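Local atomic coordinates of putative endonuclease/exonuclease/phosphatase family protein (Bacteroides thetaiotaomicron, PDB entry 3MPR), a protein that probably acts as a metal-dependent nuclease of the endonuclease/exonuclease/phosphatase family, hydrolysing phosphodiester bonds in nucleic acid. Residues A[195-209]-A[229-243]. Numbering follows the deposited sequence. Where two conformers were deposited one is given.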
ATOM      1  N   GLY A 195      12.448 -26.624   7.412  1.00 20.92           N
ATOM      2  CA  GLY A 195      11.800 -25.758   8.382  1.00 18.53           C
ATOM      3  C   GLY A 195      12.712 -24.856   9.208  1.00 17.38           C
ATOM      4  O   GLY A 195      12.279 -24.317  10.232  1.00 16.34           O
ATOM      5  N   VAL A 196      13.963 -24.686   8.777  1.00 10.69           N
ATOM      6  CA  VAL A 196      14.868 -23.726   9.416  1.00 16.07           C
ATOM      7  C   VAL A 196      14.348 -22.305   9.212  1.00 14.91           C
ATOM      8  O   VAL A 196      14.415 -21.476  10.124  1.00 13.05           O
ATOM      9  CB  VAL A 196      16.327 -23.844   8.876  1.00 16.67           C
ATOM     10  CG1 VAL A 196      17.220 -22.745   9.448  1.00 15.16           C
ATOM     11  CG2 VAL A 196      16.910 -25.222   9.208  1.00 20.31           C
ATOM     12  N   LEU A 197      13.835 -22.040   8.008  1.00  7.47           N
ATOM     13  CA  LEU A 197      13.205 -20.756   7.660  1.00  8.70           C
ATOM     14  C   LEU A 197      11.857 -21.017   7.011  1.00 15.38           C
ATOM     15  O   LEU A 197      11.628 -22.097   6.471  1.00 11.75           O
ATOM     16  CB  LEU A 197      14.055 -19.987   6.650  1.00  6.41           C
ATOM     17  CG  LEU A 197      15.403 -19.435   7.128  1.00 11.91           C
ATOM     18  CD1 LEU A 197      16.302 -19.043   5.944  1.00 10.74           C
ATOM     19  CD2 LEU A 197      15.184 -18.254   8.065  1.00 11.44           C
ATOM     20  N   CYS A 198      10.992 -20.004   7.036  1.00 13.61           N
ATOM     21  CA  CYS A 198       9.683 -20.051   6.394  1.00 10.02           C
ATOM     22  C   CYS A 198       9.575 -18.974   5.334  1.00 10.55           C
ATOM     23  O   CYS A 198      10.043 -17.860   5.539  1.00 10.34           O
ATOM     24  CB  CYS A 198       8.586 -19.809   7.435  1.00 13.05           C
ATOM     25  SG  CYS A 198       8.634 -21.037   8.786  1.00 26.76           S
ATOM     26  N   ASP A 199       8.927 -19.295   4.219  1.00  9.08           N
ATOM     27  CA  ASP A 199       8.609 -18.296   3.202  1.00 10.55           C
ATOM     28  C   ASP A 199       7.397 -17.486   3.670  1.00 10.97           C
ATOM     29  O   ASP A 199       6.332 -18.053   3.897  1.00  9.12           O
ATOM     30  CB  ASP A 199       8.272 -19.019   1.887  1.00  8.58           C
ATOM     31  CG  ASP A 199       8.020 -18.070   0.747  1.00 11.69           C
ATOM     32  OD1 ASP A 199       8.005 -16.837   0.979  1.00  9.72           O
ATOM     33  OD2 ASP A 199       7.845 -18.557  -0.393  1.00 12.66           O
ATOM     34  N   SER A 200       7.547 -16.172   3.824  1.00  6.31           N
ATOM     35  CA  SER A 200       6.442 -15.300   4.238  0.50  7.35           C
ATOM     36  C   SER A 200       5.244 -15.422   3.301  1.00  6.15           C
ATOM     37  O   SER A 200       4.105 -15.248   3.710  1.00  9.20           O
ATOM     38  CB  SER A 200       6.877 -13.825   4.253  0.50  7.25           C
ATOM     39  OG  SER A 200       7.857 -13.554   5.245  0.50  2.14           O
ATOM     40  N   TYR A 201       5.514 -15.670   2.023  1.00  6.63           N
ATOM     41  CA  TYR A 201       4.421 -15.854   1.060  1.00 10.62           C
ATOM     42  C   TYR A 201       3.533 -17.014   1.483  1.00 14.07           C
ATOM     43  O   TYR A 201       2.299 -16.945   1.393  1.00 10.86           O
ATOM     44  CB  TYR A 201       4.965 -16.107  -0.347  1.00  9.52           C
ATOM     45  CG  TYR A 201       3.886 -16.449  -1.348  1.00  9.40           C
ATOM     46  CD1 TYR A 201       3.510 -17.773  -1.569  1.00 12.24           C
ATOM     47  CD2 TYR A 201       3.233 -15.446  -2.066  1.00  8.88           C
ATOM     48  CE1 TYR A 201       2.508 -18.095  -2.487  1.00 11.40           C
ATOM     49  CE2 TYR A 201       2.234 -15.764  -2.991  1.00  9.25           C
ATOM     50  CZ  TYR A 201       1.882 -17.087  -3.190  1.00 11.48           C
ATOM     51  OH  TYR A 201       0.892 -17.401  -4.091  1.00 15.87           O
ATOM     52  N   GLU A 202       4.166 -18.085   1.953  1.00  9.47           N
ATOM     53  CA  GLU A 202       3.428 -19.293   2.308  1.00 10.05           C
ATOM     54  C   GLU A 202       2.832 -19.216   3.706  1.00 13.57           C
ATOM     55  O   GLU A 202       1.745 -19.739   3.949  1.00 15.01           O
ATOM     56  CB  GLU A 202       4.316 -20.544   2.198  1.00 13.05           C
ATOM     57  CG  GLU A 202       4.872 -20.807   0.802  1.00 14.74           C
ATOM     58  CD  GLU A 202       3.808 -21.247  -0.206  1.00 22.70           C
ATOM     59  OE1 GLU A 202       2.674 -21.576   0.200  1.00 24.66           O
ATOM     60  OE2 GLU A 202       4.116 -21.256  -1.413  1.00 27.15           O
ATOM     61  N   LYS A 203       3.532 -18.570   4.632  1.00 10.12           N
ATOM     62  CA  LYS A 203       3.107 -18.636   6.030  1.00 15.20           C
ATOM     63  C   LYS A 203       2.210 -17.485   6.507  1.00 17.22           C
ATOM     64  O   LYS A 203       1.641 -17.556   7.595  1.00 15.08           O
ATOM     65  CB  LYS A 203       4.321 -18.781   6.953  1.00 20.51           C
ATOM     66  CG  LYS A 203       5.147 -20.028   6.662  1.00 31.55           C
ATOM     67  CD  LYS A 203       4.256 -21.257   6.485  1.00 39.70           C
ATOM     68  CE  LYS A 203       5.071 -22.492   6.129  1.00 44.94           C
ATOM     69  NZ  LYS A 203       4.196 -23.658   5.794  1.00 48.15           N
ATOM     70  N   CYS A 204       2.094 -16.426   5.710  1.00 11.33           N
ATOM     71  CA  CYS A 204       1.302 -15.271   6.112  1.00  8.86           C
ATOM     72  C   CYS A 204      -0.150 -15.666   6.423  1.00 13.55           C
ATOM     73  O   CYS A 204      -0.692 -16.568   5.797  1.00 12.77           O
ATOM     74  CB  CYS A 204       1.314 -14.198   5.006  1.00  7.78           C
ATOM     75  SG  CYS A 204       0.632 -14.737   3.419  1.00 11.50           S
ATOM     76  N   ASP A 205      -0.765 -14.986   7.390  1.00  6.39           N
ATOM     77  CA  ASP A 205      -2.216 -15.070   7.580  1.00 11.56           C
ATOM     78  C   ASP A 205      -2.958 -14.478   6.394  1.00 12.47           C
ATOM     79  O   ASP A 205      -3.933 -15.060   5.903  1.00 11.48           O
ATOM     80  CB  ASP A 205      -2.650 -14.318   8.837  1.00 13.99           C
ATOM     81  CG  ASP A 205      -2.109 -14.944  10.112  1.00 17.81           C
ATOM     82  OD1 ASP A 205      -1.878 -16.166  10.125  1.00 12.53           O
ATOM     83  OD2 ASP A 205      -1.915 -14.204  11.096  1.00 14.54           O
ATOM     84  N   TYR A 206      -2.500 -13.309   5.956  1.00  6.60           N
ATOM     85  CA  TYR A 206      -3.148 -12.569   4.882  1.00  8.39           C
ATOM     86  C   TYR A 206      -2.195 -12.335   3.698  1.00  9.24           C
ATOM     87  O   TYR A 206      -1.125 -11.744   3.857  1.00  6.52           O
ATOM     88  CB  TYR A 206      -3.732 -11.241   5.392  1.00  8.03           C
ATOM     89  CG  TYR A 206      -4.639 -10.607   4.357  1.00  8.99           C
ATOM     90  CD1 TYR A 206      -6.015 -10.805   4.397  1.00  9.56           C
ATOM     91  CD2 TYR A 206      -4.108  -9.862   3.301  1.00  6.28           C
ATOM     92  CE1 TYR A 206      -6.852 -10.261   3.414  1.00 10.38           C
ATOM     93  CE2 TYR A 206      -4.929  -9.312   2.324  1.00  7.06           C
ATOM     94  CZ  TYR A 206      -6.293  -9.512   2.383  1.00  7.96           C
ATOM     95  OH  TYR A 206      -7.103  -8.986   1.404  1.00  9.92           O
ATOM     96  N   ARG A 207      -2.591 -12.804   2.517  1.00  6.31           N
ATOM     97  CA  ARG A 207      -1.771 -12.666   1.319  1.00  8.19           C
ATOM     98  C   ARG A 207      -2.401 -11.712   0.302  1.00  8.11           C
ATOM     99  O   ARG A 207      -3.548 -11.902  -0.121  1.00 11.36           O
ATOM    100  CB  ARG A 207      -1.533 -14.038   0.681  1.00 12.18           C
ATOM    101  CG  ARG A 207      -0.642 -14.020  -0.579  1.00 13.70           C
ATOM    102  CD  ARG A 207      -0.679 -15.370  -1.292  1.00 16.75           C
ATOM    103  NE  ARG A 207      -0.073 -16.433  -0.500  1.00 15.79           N
ATOM    104  CZ  ARG A 207      -0.399 -17.719  -0.586  1.00 15.94           C
ATOM    105  NH1 ARG A 207      -1.348 -18.124  -1.426  1.00 12.96           N
ATOM    106  NH2 ARG A 207       0.219 -18.606   0.182  1.00 12.95           N
ATOM    107  N   TYR A 208      -1.640 -10.684  -0.069  1.00  4.46           N
ATOM    108  CA  TYR A 208      -2.028  -9.707  -1.085  1.00  6.81           C
ATOM    109  C   TYR A 208      -0.986  -9.775  -2.198  1.00  7.36           C
ATOM    110  O   TYR A 208       0.092  -9.204  -2.088  1.00  8.69           O
ATOM    111  CB  TYR A 208      -2.067  -8.297  -0.472  1.00  5.50           C
ATOM    112  CG  TYR A 208      -2.513  -7.209  -1.423  1.00 11.75           C
ATOM    113  CD1 TYR A 208      -3.660  -7.354  -2.182  1.00  9.77           C
ATOM    114  CD2 TYR A 208      -1.782  -6.033  -1.556  1.00 11.55           C
ATOM    115  CE1 TYR A 208      -4.070  -6.367  -3.058  1.00 11.33           C
ATOM    116  CE2 TYR A 208      -2.192  -5.032  -2.424  1.00 12.96           C
ATOM    117  CZ  TYR A 208      -3.341  -5.211  -3.165  1.00 12.76           C
ATOM    118  OH  TYR A 208      -3.759  -4.230  -4.020  1.00 13.02           O
ATOM    119  N   ALA A 209      -1.303 -10.490  -3.269  1.00  4.71           N
ATOM    120  CA  ALA A 209      -0.296 -10.801  -4.276  1.00 12.72           C
ATOM    121  C   ALA A 209      -0.887 -10.727  -5.674  1.00  8.88           C
ATOM    122  O   ALA A 209      -1.268 -11.741  -6.235  1.00 10.36           O
ATOM    123  CB  ALA A 209       0.287 -12.186  -4.026  1.00 14.14           C
ATOM    124  N   HIS A 229      12.307 -12.709  -2.029  1.00  7.69           N
ATOM    125  CA  HIS A 229      11.638 -13.383  -0.931  1.00  9.27           C
ATOM    126  C   HIS A 229      11.982 -12.720   0.382  1.00 10.28           C
ATOM    127  O   HIS A 229      13.016 -12.050   0.510  1.00  9.54           O
ATOM    128  CB  HIS A 229      12.103 -14.847  -0.815  1.00 12.05           C
ATOM    129  CG  HIS A 229      11.933 -15.650  -2.065  1.00 10.67           C
ATOM    130  ND1 HIS A 229      10.694 -15.973  -2.580  1.00 11.91           N
ATOM    131  CD2 HIS A 229      12.845 -16.215  -2.892  1.00 11.68           C
ATOM    132  CE1 HIS A 229      10.853 -16.694  -3.676  1.00 13.43           C
ATOM    133  NE2 HIS A 229      12.148 -16.857  -3.885  1.00 12.88           N
ATOM    134  N   ILE A 230      11.116 -12.936   1.361  1.00  7.29           N
ATOM    135  CA  ILE A 230      11.457 -12.664   2.749  1.00  9.94           C
ATOM    136  C   ILE A 230      11.262 -13.962   3.522  1.00 10.21           C
ATOM    137  O   ILE A 230      10.141 -14.439   3.663  1.00  9.22           O
ATOM    138  CB  ILE A 230      10.597 -11.531   3.332  1.00  9.88           C
ATOM    139  CG1 ILE A 230      10.832 -10.238   2.522  1.00  9.02           C
ATOM    140  CG2 ILE A 230      10.926 -11.307   4.804  1.00  7.29           C
ATOM    141  CD1 ILE A 230      10.089  -9.004   3.066  1.00  9.69           C
ATOM    142  N   PHE A 231      12.367 -14.550   3.980  1.00  8.15           N
ATOM    143  CA  PHE A 231      12.332 -15.782   4.759  1.00  6.36           C
ATOM    144  C   PHE A 231      12.509 -15.400   6.218  1.00  9.74           C
ATOM    145  O   PHE A 231      13.280 -14.479   6.530  1.00 11.77           O
ATOM    146  CB  PHE A 231      13.489 -16.700   4.354  1.00  6.62           C
ATOM    147  CG  PHE A 231      13.412 -17.207   2.931  1.00  8.42           C
ATOM    148  CD1 PHE A 231      12.493 -18.187   2.579  1.00 10.01           C
ATOM    149  CD2 PHE A 231      14.281 -16.733   1.961  1.00  9.24           C
ATOM    150  CE1 PHE A 231      12.435 -18.677   1.282  1.00 10.55           C
ATOM    151  CE2 PHE A 231      14.229 -17.214   0.666  1.00 12.90           C
ATOM    152  CZ  PHE A 231      13.310 -18.196   0.325  1.00 11.13           C
ATOM    153  N   VAL A 232      11.817 -16.094   7.118  1.00  5.33           N
ATOM    154  CA  VAL A 232      11.921 -15.776   8.536  1.00  9.21           C
ATOM    155  C   VAL A 232      12.015 -17.032   9.384  1.00  8.47           C
ATOM    156  O   VAL A 232      11.544 -18.091   8.990  1.00  9.67           O
ATOM    157  CB  VAL A 232      10.716 -14.935   9.040  1.00 10.87           C
ATOM    158  CG1 VAL A 232      10.622 -13.614   8.289  1.00  9.84           C
ATOM    159  CG2 VAL A 232       9.415 -15.713   8.911  1.00 10.35           C
ATOM    160  N   SER A 233      12.609 -16.913  10.562  1.00 11.32           N
ATOM    161  CA  SER A 233      12.596 -18.039  11.494  1.00  9.87           C
ATOM    162  C   SER A 233      11.143 -18.392  11.830  1.00 11.47           C
ATOM    163  O   SER A 233      10.279 -17.525  11.858  1.00  9.72           O
ATOM    164  CB  SER A 233      13.376 -17.687  12.770  1.00 11.71           C
ATOM    165  OG  SER A 233      14.720 -17.324  12.488  1.00 13.93           O
ATOM    166  N   PRO A 234      10.861 -19.680  12.086  1.00 11.37           N
ATOM    167  CA  PRO A 234       9.469 -20.065  12.355  1.00 12.43           C
ATOM    168  C   PRO A 234       8.943 -19.450  13.652  1.00 12.31           C
ATOM    169  O   PRO A 234       7.738 -19.472  13.883  1.00 13.15           O
ATOM    170  CB  PRO A 234       9.531 -21.595  12.485  1.00 17.60           C
ATOM    171  CG  PRO A 234      10.880 -21.996  11.959  1.00 21.34           C
ATOM    172  CD  PRO A 234      11.787 -20.820  12.112  1.00 14.97           C
ATOM    173  N   SER A 235       9.827 -18.894  14.475  1.00 10.15           N
ATOM    174  CA  SER A 235       9.403 -18.242  15.713  1.00 11.86           C
ATOM    175  C   SER A 235       8.659 -16.927  15.467  1.00 11.02           C
ATOM    176  O   SER A 235       7.914 -16.455  16.336  1.00 11.17           O
ATOM    177  CB  SER A 235      10.598 -18.025  16.648  1.00 13.48           C
ATOM    178  OG  SER A 235      11.631 -17.321  15.985  1.00 13.06           O
ATOM    179  N   PHE A 236       8.844 -16.336  14.284  1.00  9.88           N
ATOM    180  CA  PHE A 236       8.036 -15.178  13.909  1.00 10.00           C
ATOM    181  C   PHE A 236       6.642 -15.604  13.489  1.00 11.86           C
ATOM    182  O   PHE A 236       6.466 -16.622  12.824  1.00 15.21           O
ATOM    183  CB  PHE A 236       8.636 -14.408  12.724  1.00  8.22           C
ATOM    184  CG  PHE A 236       9.805 -13.561  13.072  1.00 11.76           C
ATOM    185  CD1 PHE A 236       9.628 -12.325  13.687  1.00  9.58           C
ATOM    186  CD2 PHE A 236      11.091 -13.975  12.751  1.00 12.29           C
ATOM    187  CE1 PHE A 236      10.719 -11.527  13.991  1.00  9.53           C
ATOM    188  CE2 PHE A 236      12.184 -13.176  13.053  1.00  9.20           C
ATOM    189  CZ  PHE A 236      11.999 -11.953  13.668  1.00 10.06           C
ATOM    190  N   HIS A 237       5.650 -14.809  13.845  1.00 10.06           N
ATOM    191  CA  HIS A 237       4.334 -14.996  13.251  1.00 10.47           C
ATOM    192  C   HIS A 237       4.203 -14.042  12.065  1.00  9.96           C
ATOM    193  O   HIS A 237       4.403 -12.837  12.210  1.00  9.68           O
ATOM    194  CB  HIS A 237       3.222 -14.717  14.246  1.00 14.35           C
ATOM    195  CG  HIS A 237       1.862 -14.993  13.688  1.00 21.59           C
ATOM    196  ND1 HIS A 237       1.425 -16.269  13.404  1.00 32.33           N
ATOM    197  CD2 HIS A 237       0.864 -14.160  13.314  1.00 21.86           C
ATOM    198  CE1 HIS A 237       0.204 -16.211  12.901  1.00 31.41           C
ATOM    199  NE2 HIS A 237      -0.159 -14.942  12.837  1.00 20.73           N
ATOM    200  N   VAL A 238       3.883 -14.581  10.894  1.00  7.10           N
ATOM    201  CA  VAL A 238       3.804 -13.756   9.695  1.00  7.88           C
ATOM    202  C   VAL A 238       2.341 -13.331   9.521  1.00  8.91           C
ATOM    203  O   VAL A 238       1.488 -14.152   9.198  1.00 10.59           O
ATOM    204  CB  VAL A 238       4.302 -14.505   8.440  1.00 13.68           C
ATOM    205  CG1 VAL A 238       4.217 -13.597   7.214  1.00  9.85           C
ATOM    206  CG2 VAL A 238       5.756 -14.992   8.635  1.00 13.85           C
ATOM    207  N   LYS A 239       2.068 -12.056   9.767  1.00  8.20           N
ATOM    208  CA  LYS A 239       0.710 -11.534   9.715  1.00  6.33           C
ATOM    209  C   LYS A 239       0.260 -11.299   8.274  1.00 12.04           C
ATOM    210  O   LYS A 239      -0.849 -11.678   7.888  1.00  8.98           O
ATOM    211  CB  LYS A 239       0.615 -10.223  10.497  1.00  9.18           C
ATOM    212  CG  LYS A 239       1.048 -10.328  11.957  1.00 16.77           C
ATOM    213  CD  LYS A 239      -0.063 -10.881  12.841  1.00 28.93           C
ATOM    214  CE  LYS A 239      -1.226  -9.895  12.945  1.00 31.23           C
ATOM    215  NZ  LYS A 239      -2.293 -10.398  13.843  1.00 30.42           N
ATOM    216  N   ARG A 240       1.114 -10.684   7.465  1.00 10.29           N
ATOM    217  CA  ARG A 240       0.638 -10.238   6.154  1.00 11.03           C
ATOM    218  C   ARG A 240       1.773 -10.095   5.159  1.00 10.96           C
ATOM    219  O   ARG A 240       2.879  -9.714   5.520  1.00  8.08           O
ATOM    220  CB  ARG A 240      -0.140  -8.919   6.298  1.00  9.48           C
ATOM    221  CG  ARG A 240      -0.873  -8.442   5.036  1.00 12.96           C
ATOM    222  CD  ARG A 240      -2.049  -7.506   5.395  1.00 14.86           C
ATOM    223  NE  ARG A 240      -1.597  -6.278   6.051  1.00 12.57           N
ATOM    224  CZ  ARG A 240      -2.395  -5.287   6.439  1.00 14.20           C
ATOM    225  NH1 ARG A 240      -3.716  -5.365   6.250  1.00 10.70           N
ATOM    226  NH2 ARG A 240      -1.870  -4.211   7.029  1.00 10.60           N
ATOM    227  N   TYR A 241       1.477 -10.430   3.908  1.00  7.24           N
ATOM    228  CA  TYR A 241       2.427 -10.346   2.815  1.00  6.79           C
ATOM    229  C   TYR A 241       1.750  -9.521   1.730  1.00  4.42           C
ATOM    230  O   TYR A 241       0.569  -9.729   1.420  1.00  6.25           O
ATOM    231  CB  TYR A 241       2.737 -11.759   2.307  1.00  7.88           C
ATOM    232  CG  TYR A 241       3.473 -11.861   0.976  1.00 10.22           C
ATOM    233  CD1 TYR A 241       2.795 -11.677  -0.233  1.00 10.33           C
ATOM    234  CD2 TYR A 241       4.830 -12.179   0.927  1.00  9.66           C
ATOM    235  CE1 TYR A 241       3.448 -11.793  -1.447  1.00  8.42           C
ATOM    236  CE2 TYR A 241       5.502 -12.311  -0.296  1.00  7.79           C
ATOM    237  CZ  TYR A 241       4.807 -12.116  -1.474  1.00  7.77           C
ATOM    238  OH  TYR A 241       5.449 -12.228  -2.689  1.00 11.24           O
ATOM    239  N   GLY A 242       2.484  -8.578   1.161  1.00  6.62           N
ATOM    240  CA  GLY A 242       1.973  -7.804   0.046  1.00  9.21           C
ATOM    241  C   GLY A 242       3.046  -7.541  -0.994  1.00  9.09           C
ATOM    242  O   GLY A 242       4.208  -7.326  -0.668  1.00  7.61           O
ATOM    243  N   VAL A 243       2.653  -7.597  -2.259  1.00  6.60           N
ATOM    244  CA  VAL A 243       3.469  -7.069  -3.342  1.00  5.69           C
ATOM    245  C   VAL A 243       2.876  -5.723  -3.742  1.00  6.34           C
ATOM    246  O   VAL A 243       1.689  -5.627  -4.078  1.00 11.67           O
ATOM    247  CB  VAL A 243       3.463  -8.027  -4.546  1.00 10.36           C
ATOM    248  CG1 VAL A 243       4.190  -7.420  -5.712  1.00 15.29           C
ATOM    249  CG2 VAL A 243       4.093  -9.362  -4.161  1.00  9.54           C
TER
HETATM  250  O   HOH W   1      16.065 -19.791  12.546  1.00 39.14           O
HETATM  251  O   HOH W   2       8.499 -13.865   0.861  1.00  7.08           O
HETATM  252  O   HOH W   3       8.178 -15.687  -1.817  1.00 14.58           O
HETATM  253  O   HOH W   4       3.218 -17.308  10.690  1.00 24.27           O
HETATM  254  O   HOH W   5      -2.926 -11.970  11.427  1.00 26.70           O
HETATM  255  O   HOH W   6      -0.471  -7.082  -4.530  1.00 11.00           O
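The ring of Tyr-241 takes Tyr-201 over one face: the CD2 edge of Tyr-201 comes down off-centre, 3.7 Å from Tyr-241 CE1, giving a T-shaped stack with planes at 86°. CA of Tyr-201 sits over the same ring in a CH-pi contact, while Cys-204 SG packs on Tyr-241 CB and the Ala-209 methyl lies at the ring's edge. With CG of Tyr-241 anti to the backbone N (chi1 167°), the ring swings beneath the short helix 200-203. An alanine in place of Tyr-241 is likely to open a gap under this helix and leave the Tyr-201 edge without the face it packs against.

Two nitrogens of Arg-207, NE and NH2, grip Tyr-201 O side-on, and the guanidinium lies over one face of the Tyr-201 ring, centred near CE1. Ile-230 O accepts nearly head-on from Ser-200 N at 3.1 Å and, in the conformer modelled here, also from Ser-200 OG at 2.9 Å, above the carbonyl plane. Asp-199 caps the helix through OD1, which takes Tyr-201 N at 2.9 Å; its OD2 is held by Tyr-188 and Arg-226. Toward solvent, His-237 NE2 donates to the syn side of Asp-205 OD2 at 2.6 Å, the ring and carboxylate planes 49° apart.

Backbone ladders frame these side chains. Cys-198 and Val-232 form an antiparallel hydrogen-bonded pair, whereas strand 206-208 runs parallel to 237-243, Tyr-241 N meeting Tyr-206 O at 2.9 Å. Beyond them, Arg-240 pairs with Glu-286 and with Asp-43 of the second subunit. Within this chain, strands 198-199 and 206-208 thus edge two different sheets, and the helix between them bridges the pair, in keeping with the two-sheet beta sandwich of the DNase I-like fold.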